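Local coordinates for DNA damage response protein Rtt109, putative (Neosartorya fumigata, PDB 5ZB9) that probably transfers acetyl groups from acetyl-CoA to lysine side chains of histone H3, at residues 165-170 against 218-223; 180-185 against 232-237; 238-243 against 320-325. All blocks are in the same frame, centred on the assembly; numbering follows the deposited sequence.

Contact 1: residues 165-170 against 218-223; sequences LIKWWC and RGFFPI
Phe220 lies across one flank of the helix that carries Ile166, Lys167 and Cys170, and its side chain meets that flank from its first carbon onward. CB is 3.9 Å from Ile166 CG2. The next atom, CG, is anti to its own carbonyl carbon (chi1 -63°), a rotation that brings the ring to Ile166, with Phe220 CD1 3.7 Å from Ile166 CG2. Farther out, Ile166 CD1 lies over one face of the ring, and Lys167 CG approaches the ring edge, near its plane, at 3.9 Å from Phe220 CD1. Lys167 itself is extended beyond CG and crosses the phenyl side chain at about a right angle, running past the turn so that its CE comes 3.6 Å from the carbonyl O of Gly219.

The turn is type I, spanning Arg218 to Phe221 and closed by the bond from Phe221 N to Arg218 O. Beside the ring, a water donates to Lys167 O and, at 2.6 Å, to Phe220 O, and so joins the two carbonyls where the main chains come nearest. Pro222 follows, its CD 4.1 Å from Cys170 CB, in a loose apolar contact that continues the seam along the helix.

Ile166 and Trp169 of helix 162-177 also reach strand 133-140 of the central sheet. Trp168, which contributes to the coenzyme A site (unoccupied here), points away from the turn and packs on Leu112, Arg113 and Ser116 of helix 111-127. The turn after helix 214-218 is thus set against helix 162-177, while Cys170 and Pro222 both touch Trp235 of strand 235-236.

Contact 2: residues 180-185 against 232-237; sequences YEPETG and RPRWLN
Thr184 and Arg232 bring the two backbones closest, with CA atoms 4.9 Å apart, and from there the segments diverge as the second runs on into strand 235-236. At the near end the carbonyl O of Glu183 takes a CA-H...O contact from Arg232 CA at 3.3 Å. Two waters fill in beside it: one joins Glu183 O to Pro233 O, and the other accepts from Glu183 N and Arg234 NE while donating to Pro233 O. The main chains are thus linked through solvent rather than by direct strand pairing.

Both segments instead lean on strand 202-208 of the mixed acetyltransferase sheet: Glu181 forms backbone hydrogen bonds with Ser201 and Ala203, Arg234 with Ala205, and Leu236 with Ala205 and Leu207, adding a short parallel strand next to 202-208.

Where the backbones separate, Arg234 spans the gap. Its chain bends at chi2 (-57°) and chi3 (-51°), folding the guanidinium back over 180-185, with Pro182 CA and Glu181 C over one of its faces. NH2 donates to Tyr180 O at 3.1 Å, a bent bond (137°) whose donor sits above the carbonyl plane. The same nitrogen is also hydrogen-bonded to Ala203 O and more weakly to Leu177 O, so that backbone carbonyls gather round this buried charge.

Pro182 touches both arginines, its CB lying 3.8 Å from Arg234 CD and 3.8 Å from Arg232 CB. Arg232, also bent at chi2 and chi3, lies alongside Thr184, whose CG2 is 4.0 Å from Arg232 CG. The Glu183 carboxylate is hydrogen-bonded to the hydroxyls of Thr204 and Ser202, and Thr184 OG1 to Glu197 OE2.

Contact 3: residues 238-243 against 320-325; sequences SYPLHQ and WLVINP
Tyr239 and Trp320 form a T-shaped (edge-to-face) pair, the tyrosine edge directed at the face of the indole, where an inverse gamma turn centred on Pro240 leads into helix 241-244 and packs on strand 317-324 of the central sheet. The planes stand at 68°, and Tyr239 CD1 comes within 3.5 Å of Trp320 CZ2. With CG anti to the backbone N (chi1 175°), Tyr239 places its CD1-CE1 edge over the indole face, while its hydroxyl is hydrogen-bonded to Leu255 O. Trp320 NE1 is hydrogen-bonded to the acetyl-lysine at position 264.

Next along the seam, Pro240 fills the corner between Trp320 and Val322: its CD is 3.8 Å from Trp320 CE3, while its CG meets Val322 CG2 at 3.9 Å. This is the tight, apolar half of the contact; solvent has more access at Ser238 and Tyr239, both partly exposed.

The Gln243 end is polar and holds a water, yet it is buried. The water accepts from Gln243 NE2 at a long 3.3 Å and can donate to Val322 O. Gln243 OE1 lies 3.3 Å from Val322 CG1, and the terminal amides of Gln243 and Asn324 are nearly coplanar. Asn324 OD1 receives Arg133 NE, and ND2, also bonded to Glu183 OE2, donates to Gln243 OE1 at 2.9 Å with an N-H...O angle of 162°, approaching in the carbonyl plane.

How the contacts relate
From the N terminus, helix 162-177 supplies 165-170 and the loop after it supplies 180-185; the chain then forms strand 202-208 and helix 214-218. Contact 1 closes first, when 218-223 returns to the helix, and contact 2 closes at 232-237, so the two cross rather than nest. They meet at Trp235. Contact 3 begins only after contact 2 has closed, with 238-243 directly following 232-237, and closes a longer loop at strand 317-324. Contacts 2 and 3 adjoin, Tyr180 packing on Ile323. Contact 1 ties helix 162-177 to the turn after helix 214-218, contact 2 its trailing loop to the approach of strand 235-236, and contact 3 the start of helix 241-244 to the sheet.

Contact 1: residues 165-170 against 218-223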
loop_
_atom_site.group_PDB
_atom_site.type_symbol
_atom_site.label_atom_id
_atom_site.label_comp_id
_atom_site.label_asym_id
_atom_site.label_seq_id
_atom_site.Cartn_x
_atom_site.Cartn_y
_atom_site.Cartn_z
ATOM N N LEU A 165 10.205 -10.455 -3.564
ATOM C CA LEU A 165 9.087 -9.517 -3.475
ATOM C C LEU A 165 9.393 -8.346 -2.542
ATOM O O LEU A 165 9.045 -7.200 -2.838
ATOM C CB LEU A 165 7.825 -10.229 -3.010
ATOM C CG LEU A 165 6.929 -10.652 -4.166
ATOM C CD1 LEU A 165 5.790 -11.529 -3.673
ATOM C CD2 LEU A 165 6.404 -9.426 -4.895
ATOM N N ILE A 166 10.041 -8.634 -1.419
ATOM C CA ILE A 166 10.446 -7.577 -0.505
ATOM C C ILE A 166 11.419 -6.600 -1.189
ATOM O O ILE A 166 11.244 -5.386 -1.091
ATOM C CB ILE A 166 11.069 -8.159 0.780
ATOM C CG1 ILE A 166 10.034 -9.001 1.530
ATOM C CG2 ILE A 166 11.588 -7.047 1.689
ATOM C CD1 ILE A 166 10.633 -9.917 2.594
ATOM N N LYS A 167 12.419 -7.110 -1.906
ATOM C CA LYS A 167 13.334 -6.221 -2.619
ATOM C C LYS A 167 12.606 -5.450 -3.708
ATOM O O LYS A 167 12.890 -4.271 -3.938
ATOM C CB LYS A 167 14.501 -6.992 -3.229
ATOM C CG LYS A 167 15.450 -7.551 -2.198
ATOM C CD LYS A 167 16.563 -8.364 -2.841
ATOM C CE LYS A 167 17.288 -9.192 -1.782
ATOM N NZ LYS A 167 18.459 -9.950 -2.313
ATOM N N TRP A 168 11.658 -6.112 -4.367
ATOM C CA TRP A 168 10.911 -5.495 -5.462
ATOM C C TRP A 168 10.101 -4.299 -4.960
ATOM O O TRP A 168 10.168 -3.207 -5.523
ATOM C CB TRP A 168 9.991 -6.530 -6.125
ATOM C CG TRP A 168 9.315 -6.069 -7.390
ATOM C CD1 TRP A 168 9.833 -6.086 -8.657
ATOM C CD2 TRP A 168 7.983 -5.538 -7.513
ATOM N NE1 TRP A 168 8.910 -5.594 -9.554
ATOM C CE2 TRP A 168 7.768 -5.254 -8.877
ATOM C CE3 TRP A 168 6.958 -5.277 -6.601
ATOM C CZ2 TRP A 168 6.574 -4.728 -9.348
ATOM C CZ3 TRP A 168 5.763 -4.750 -7.072
ATOM C CH2 TRP A 168 5.581 -4.484 -8.433
ATOM N N TRP A 169 9.355 -4.508 -3.883
ATOM C CA TRP A 169 8.515 -3.459 -3.327
ATOM C C TRP A 169 9.333 -2.289 -2.799
ATOM O O TRP A 169 8.906 -1.145 -2.889
ATOM C CB TRP A 169 7.616 -4.020 -2.222
ATOM C CG TRP A 169 6.356 -4.629 -2.761
ATOM C CD1 TRP A 169 5.978 -5.938 -2.689
ATOM C CD2 TRP A 169 5.321 -3.949 -3.479
ATOM N NE1 TRP A 169 4.764 -6.109 -3.302
ATOM C CE2 TRP A 169 4.337 -4.903 -3.791
ATOM C CE3 TRP A 169 5.127 -2.622 -3.879
ATOM C CZ2 TRP A 169 3.173 -4.572 -4.482
ATOM C CZ3 TRP A 169 3.980 -2.295 -4.561
ATOM C CH2 TRP A 169 3.018 -3.264 -4.862
ATOM N N CYS A 170 10.514 -2.564 -2.258
ATOM C CA CYS A 170 11.388 -1.467 -1.849
ATOM C C CYS A 170 11.831 -0.641 -3.061
ATOM O O CYS A 170 11.926 0.582 -2.964
ATOM C CB CYS A 170 12.597 -1.995 -1.079
ATOM S SG CYS A 170 12.153 -2.699 0.531
ATOM N N ARG A 218 19.175 -5.143 5.929
ATOM C CA ARG A 218 19.727 -4.135 5.017
ATOM C C ARG A 218 19.942 -4.727 3.624
ATOM O O ARG A 218 20.034 -3.998 2.633
ATOM C CB ARG A 218 21.039 -3.554 5.555
ATOM C CG ARG A 218 20.874 -2.722 6.819
ATOM C CD ARG A 218 22.213 -2.205 7.348
ATOM N NE ARG A 218 22.802 -1.192 6.475
ATOM C CZ ARG A 218 23.809 -1.417 5.636
ATOM N NH1 ARG A 218 24.359 -2.622 5.562
ATOM N NH2 ARG A 218 24.275 -0.434 4.876
ATOM N N GLY A 219 20.001 -6.053 3.545
ATOM C CA GLY A 219 20.094 -6.719 2.259
ATOM C C GLY A 219 18.885 -6.448 1.381
ATOM O O GLY A 219 18.949 -6.600 0.165
ATOM N N PHE A 220 17.774 -6.042 1.991
ATOM C CA PHE A 220 16.561 -5.793 1.228
ATOM C C PHE A 220 16.513 -4.362 0.699
ATOM O O PHE A 220 15.762 -4.072 -0.232
ATOM C CB PHE A 220 15.319 -6.079 2.074
ATOM C CG PHE A 220 15.190 -7.514 2.497
ATOM C CD1 PHE A 220 14.936 -8.507 1.561
ATOM C CD2 PHE A 220 15.315 -7.872 3.831
ATOM C CE1 PHE A 220 14.822 -9.837 1.947
ATOM C CE2 PHE A 220 15.204 -9.198 4.224
ATOM C CZ PHE A 220 14.958 -10.183 3.276
ATOM N N PHE A 221 17.309 -3.474 1.296
ATOM C CA PHE A 221 17.314 -2.065 0.901
ATOM C C PHE A 221 17.822 -1.896 -0.534
ATOM O O PHE A 221 18.684 -2.644 -0.974
ATOM C CB PHE A 221 18.187 -1.225 1.851
ATOM C CG PHE A 221 17.686 -1.165 3.277
ATOM C CD1 PHE A 221 16.443 -1.673 3.629
ATOM C CD2 PHE A 221 18.469 -0.585 4.270
ATOM C CE1 PHE A 221 15.999 -1.606 4.941
ATOM C CE2 PHE A 221 18.028 -0.518 5.584
ATOM C CZ PHE A 221 16.798 -1.023 5.920
ATOM N N PRO A 222 17.305 -0.895 -1.262
ATOM C CA PRO A 222 17.853 -0.584 -2.593
ATOM C C PRO A 222 19.315 -0.115 -2.513
ATOM O O PRO A 222 19.711 0.449 -1.493
ATOM C CB PRO A 222 16.949 0.547 -3.099
ATOM C CG PRO A 222 15.764 0.565 -2.180
ATOM C CD PRO A 222 16.212 0.012 -0.878
ATOM N N ILE A 223 20.094 -0.322 -3.574
ATOM C CA ILE A 223 21.521 0.015 -3.554
ATOM C C ILE A 223 21.757 1.521 -3.371
ATOM O O ILE A 223 22.815 1.941 -2.896
ATOM C CB ILE A 223 22.242 -0.490 -4.842
ATOM C CG1 ILE A 223 23.756 -0.231 -4.771
ATOM C CG2 ILE A 223 21.632 0.121 -6.096
ATOM C CD1 ILE A 223 24.435 -0.803 -3.520
HETATM O O HOH W 1 15.325 -3.156 -2.677
#

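Contact 2: residues 180-185 against 232-237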
loop_
_atom_site.group_PDB
_atom_site.type_symbol
_atom_site.label_atom_id
_atom_site.label_comp_id
_atom_site.label_asym_id
_atom_site.label_seq_id
_atom_site.Cartn_x
_atom_site.Cartn_y
_atom_site.Cartn_z
ATOM N N TYR A 180 11.443 13.387 -1.822
ATOM C CA TYR A 180 11.300 14.168 -0.599
ATOM C C TYR A 180 12.640 14.372 0.088
ATOM O O TYR A 180 13.618 13.683 -0.209
ATOM C CB TYR A 180 10.326 13.486 0.357
ATOM C CG TYR A 180 8.931 13.344 -0.206
ATOM C CD1 TYR A 180 8.544 12.191 -0.877
ATOM C CD2 TYR A 180 8.003 14.365 -0.068
ATOM C CE1 TYR A 180 7.270 12.064 -1.394
ATOM C CE2 TYR A 180 6.734 14.246 -0.582
ATOM C CZ TYR A 180 6.369 13.096 -1.245
ATOM O OH TYR A 180 5.090 12.983 -1.758
ATOM N N GLU A 181 12.681 15.321 1.014
ATOM C CA GLU A 181 13.926 15.661 1.693
ATOM C C GLU A 181 14.321 14.614 2.728
ATOM O O GLU A 181 13.457 14.013 3.371
ATOM C CB GLU A 181 13.804 17.032 2.360
ATOM C CG GLU A 181 13.721 18.171 1.372
ATOM C CD GLU A 181 14.861 18.145 0.371
ATOM O OE1 GLU A 181 16.028 18.318 0.789
ATOM O OE2 GLU A 181 14.590 17.936 -0.834
ATOM N N PRO A 182 15.633 14.387 2.887
ATOM C CA PRO A 182 16.137 13.495 3.937
ATOM C C PRO A 182 15.756 13.988 5.324
ATOM O O PRO A 182 15.482 15.171 5.509
ATOM C CB PRO A 182 17.657 13.539 3.745
ATOM C CG PRO A 182 17.846 13.930 2.326
ATOM C CD PRO A 182 16.712 14.870 2.009
ATOM N N GLU A 183 15.734 13.082 6.291
ATOM C CA GLU A 183 15.447 13.448 7.672
ATOM C C GLU A 183 16.575 12.974 8.587
ATOM O O GLU A 183 17.386 12.126 8.208
ATOM C CB GLU A 183 14.105 12.864 8.110
ATOM C CG GLU A 183 12.961 13.239 7.181
ATOM C CD GLU A 183 11.615 12.685 7.630
ATOM O OE1 GLU A 183 11.522 11.458 7.872
ATOM O OE2 GLU A 183 10.648 13.479 7.736
ATOM N N THR A 184 16.613 13.514 9.800
ATOM C CA THR A 184 17.743 13.313 10.692
ATOM C C THR A 184 17.486 12.287 11.785
ATOM O O THR A 184 18.419 11.658 12.283
ATOM C CB THR A 184 18.139 14.630 11.348
ATOM O OG1 THR A 184 16.948 15.355 11.679
ATOM C CG2 THR A 184 18.977 15.456 10.387
ATOM N N GLY A 185 16.226 12.118 12.167
ATOM C CA GLY A 185 15.896 11.170 13.215
ATOM C C GLY A 185 14.857 11.700 14.183
ATOM O O GLY A 185 15.018 12.783 14.753
ATOM N N ARG A 232 21.682 11.035 7.774
ATOM C CA ARG A 232 20.368 11.146 7.148
ATOM C C ARG A 232 19.992 9.912 6.338
ATOM O O ARG A 232 19.821 10.004 5.122
ATOM C CB ARG A 232 20.309 12.376 6.237
ATOM C CG ARG A 232 20.096 13.697 6.953
ATOM C CD ARG A 232 21.323 14.569 6.821
ATOM N NE ARG A 232 21.009 15.935 6.409
ATOM C CZ ARG A 232 20.907 16.327 5.143
ATOM N NH1 ARG A 232 20.627 17.593 4.861
ATOM N NH2 ARG A 232 21.084 15.453 4.159
ATOM N N PRO A 233 19.848 8.755 7.005
ATOM C CA PRO A 233 19.460 7.560 6.245
ATOM C C PRO A 233 18.037 7.683 5.709
ATOM O O PRO A 233 17.193 8.346 6.324
ATOM C CB PRO A 233 19.576 6.426 7.274
ATOM C CG PRO A 233 19.361 7.106 8.599
ATOM C CD PRO A 233 19.927 8.496 8.456
ATOM N N ARG A 234 17.784 7.078 4.554
ATOM C CA ARG A 234 16.454 7.107 3.967
ATOM C C ARG A 234 15.739 5.772 4.204
ATOM O O ARG A 234 14.512 5.700 4.124
ATOM C CB ARG A 234 16.535 7.421 2.473
ATOM C CG ARG A 234 17.462 8.585 2.100
ATOM C CD ARG A 234 17.100 9.894 2.806
ATOM N NE ARG A 234 15.690 10.265 2.680
ATOM C CZ ARG A 234 15.169 10.859 1.614
ATOM N NH1 ARG A 234 15.936 11.135 0.577
ATOM N NH2 ARG A 234 13.882 11.171 1.577
ATOM N N TRP A 235 16.512 4.722 4.492
ATOM C CA TRP A 235 15.953 3.421 4.867
ATOM C C TRP A 235 16.366 3.036 6.282
ATOM O O TRP A 235 17.545 3.076 6.634
ATOM C CB TRP A 235 16.385 2.337 3.877
ATOM C CG TRP A 235 15.729 2.511 2.545
ATOM C CD1 TRP A 235 16.166 3.287 1.515
ATOM C CD2 TRP A 235 14.494 1.925 2.113
ATOM N NE1 TRP A 235 15.287 3.215 0.461
ATOM C CE2 TRP A 235 14.255 2.382 0.802
ATOM C CE3 TRP A 235 13.576 1.052 2.703
ATOM C CZ2 TRP A 235 13.133 1.996 0.069
ATOM C CZ3 TRP A 235 12.457 0.668 1.972
ATOM C CH2 TRP A 235 12.247 1.142 0.672
ATOM N N LEU A 236 15.383 2.671 7.094
ATOM C CA LEU A 236 15.635 2.287 8.476
ATOM C C LEU A 236 14.985 0.953 8.768
ATOM O O LEU A 236 13.861 0.702 8.339
ATOM C CB LEU A 236 15.105 3.343 9.440
ATOM C CG LEU A 236 15.880 4.652 9.520
ATOM C CD1 LEU A 236 15.178 5.624 10.440
ATOM C CD2 LEU A 236 17.278 4.377 10.008
ATOM N N ASN A 237 15.695 0.102 9.501
ATOM C CA ASN A 237 15.143 -1.169 9.944
ATOM C C ASN A 237 14.417 -1.010 11.275
ATOM O O ASN A 237 14.906 -1.449 12.308
ATOM C CB ASN A 237 16.254 -2.223 10.053
ATOM C CG ASN A 237 15.749 -3.575 10.552
ATOM O OD1 ASN A 237 16.487 -4.317 11.200
ATOM N ND2 ASN A 237 14.489 -3.894 10.262
HETATM O O HOH W 2 15.231 10.301 5.392
HETATM O O HOH W 3 16.493 9.396 8.936
#

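Contact 3: residues 238-243 against 320-325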
loop_
_atom_site.group_PDB
_atom_site.type_symbol
_atom_site.label_atom_id
_atom_site.label_comp_id
_atom_site.label_asym_id
_atom_site.label_seq_id
_atom_site.Cartn_x
_atom_site.Cartn_y
_atom_site.Cartn_z
ATOM N N SER A 238 13.249 -0.382 11.253
ATOM C CA SER A 238 12.438 -0.274 12.461
ATOM C C SER A 238 10.994 0.098 12.147
ATOM O O SER A 238 10.629 0.297 10.992
ATOM C CB SER A 238 13.046 0.751 13.426
ATOM O OG SER A 238 13.298 1.978 12.767
ATOM N N TYR A 239 10.178 0.177 13.191
ATOM C CA TYR A 239 8.789 0.583 13.074
ATOM C C TYR A 239 8.621 2.013 13.592
ATOM O O TYR A 239 8.962 2.303 14.735
ATOM C CB TYR A 239 7.900 -0.387 13.848
ATOM C CG TYR A 239 6.435 -0.005 13.897
ATOM C CD1 TYR A 239 5.665 0.019 12.745
ATOM C CD2 TYR A 239 5.818 0.295 15.103
ATOM C CE1 TYR A 239 4.329 0.352 12.793
ATOM C CE2 TYR A 239 4.481 0.627 15.158
ATOM C CZ TYR A 239 3.743 0.655 14.004
ATOM O OH TYR A 239 2.412 0.992 14.053
ATOM N N PRO A 240 8.096 2.911 12.745
ATOM C CA PRO A 240 8.020 4.345 13.053
ATOM C C PRO A 240 6.923 4.665 14.063
ATOM O O PRO A 240 6.033 5.460 13.759
ATOM C CB PRO A 240 7.703 4.968 11.692
ATOM C CG PRO A 240 6.860 3.916 11.021
ATOM C CD PRO A 240 7.471 2.596 11.447
ATOM N N LEU A 241 7.008 4.051 15.241
ATOM C CA LEU A 241 5.983 4.138 16.283
ATOM C C LEU A 241 5.542 5.558 16.651
ATOM O O LEU A 241 4.350 5.846 16.708
ATOM C CB LEU A 241 6.481 3.433 17.541
ATOM C CG LEU A 241 5.614 3.593 18.787
ATOM C CD1 LEU A 241 4.236 2.959 18.590
ATOM C CD2 LEU A 241 6.331 2.993 19.970
ATOM N N HIS A 242 6.501 6.441 16.897
ATOM C CA HIS A 242 6.181 7.775 17.384
ATOM C C HIS A 242 5.557 8.676 16.330
ATOM O O HIS A 242 4.931 9.676 16.670
ATOM C CB HIS A 242 7.433 8.421 17.976
ATOM C CG HIS A 242 7.908 7.727 19.213
ATOM N ND1 HIS A 242 8.857 6.726 19.189
ATOM C CD2 HIS A 242 7.511 7.837 20.502
ATOM C CE1 HIS A 242 9.048 6.274 20.416
ATOM N NE2 HIS A 242 8.242 6.928 21.231
ATOM N N GLN A 243 5.692 8.314 15.057
ATOM C CA GLN A 243 5.058 9.095 13.994
ATOM C C GLN A 243 3.632 8.622 13.720
ATOM O O GLN A 243 2.807 9.373 13.210
ATOM C CB GLN A 243 5.881 9.031 12.713
ATOM C CG GLN A 243 7.286 9.590 12.843
ATOM C CD GLN A 243 7.931 9.833 11.492
ATOM O OE1 GLN A 243 7.557 10.764 10.772
ATOM N NE2 GLN A 243 8.900 8.993 11.134
ATOM N N TRP A 320 6.729 0.780 5.659
ATOM C CA TRP A 320 6.044 2.043 5.889
ATOM C C TRP A 320 6.888 3.170 5.323
ATOM O O TRP A 320 8.028 3.372 5.739
ATOM C CB TRP A 320 5.775 2.281 7.383
ATOM C CG TRP A 320 5.125 1.119 8.055
ATOM C CD1 TRP A 320 3.786 0.857 8.133
ATOM C CD2 TRP A 320 5.784 0.042 8.728
ATOM N NE1 TRP A 320 3.574 -0.310 8.820
ATOM C CE2 TRP A 320 4.782 -0.832 9.196
ATOM C CE3 TRP A 320 7.124 -0.267 8.983
ATOM C CZ2 TRP A 320 5.077 -2.000 9.902
ATOM C CZ3 TRP A 320 7.418 -1.426 9.691
ATOM C CH2 TRP A 320 6.397 -2.277 10.141
ATOM N N LEU A 321 6.339 3.880 4.347
ATOM C CA LEU A 321 6.957 5.099 3.876
ATOM C C LEU A 321 6.248 6.259 4.551
ATOM O O LEU A 321 5.057 6.484 4.314
ATOM C CB LEU A 321 6.870 5.211 2.355
ATOM C CG LEU A 321 7.278 6.574 1.790
ATOM C CD1 LEU A 321 8.765 6.848 2.043
ATOM C CD2 LEU A 321 6.941 6.651 0.313
ATOM N N VAL A 322 6.955 6.974 5.418
ATOM C CA VAL A 322 6.316 8.059 6.163
ATOM C C VAL A 322 6.753 9.423 5.634
ATOM O O VAL A 322 7.944 9.777 5.673
ATOM C CB VAL A 322 6.613 7.976 7.676
ATOM C CG1 VAL A 322 5.913 9.103 8.421
ATOM C CG2 VAL A 322 6.183 6.622 8.227
ATOM N N ILE A 323 5.773 10.175 5.139
ATOM C CA ILE A 323 6.007 11.474 4.519
ATOM C C ILE A 323 5.542 12.619 5.420
ATOM O O ILE A 323 4.371 12.695 5.795
ATOM C CB ILE A 323 5.289 11.574 3.156
ATOM C CG1 ILE A 323 5.878 10.556 2.175
ATOM C CG2 ILE A 323 5.371 12.998 2.601
ATOM C CD1 ILE A 323 5.075 10.377 0.905
ATOM N N ASN A 324 6.464 13.510 5.766
ATOM C CA ASN A 324 6.116 14.663 6.589
ATOM C C ASN A 324 6.096 15.919 5.742
ATOM O O ASN A 324 7.139 16.378 5.277
ATOM C CB ASN A 324 7.086 14.809 7.763
ATOM C CG ASN A 324 7.010 13.635 8.721
ATOM O OD1 ASN A 324 6.016 13.463 9.419
ATOM N ND2 ASN A 324 8.057 12.813 8.749
ATOM N N PRO A 325 4.895 16.474 5.528
ATOM C CA PRO A 325 4.675 17.635 4.666
ATOM C C PRO A 325 5.259 18.908 5.291
ATOM O O PRO A 325 5.601 18.887 6.478
ATOM C CB PRO A 325 3.150 17.699 4.573
ATOM C CG PRO A 325 2.707 17.218 5.903
ATOM C CD PRO A 325 3.661 16.092 6.238
HETATM O O HOH W 4 9.627 9.943 8.093
#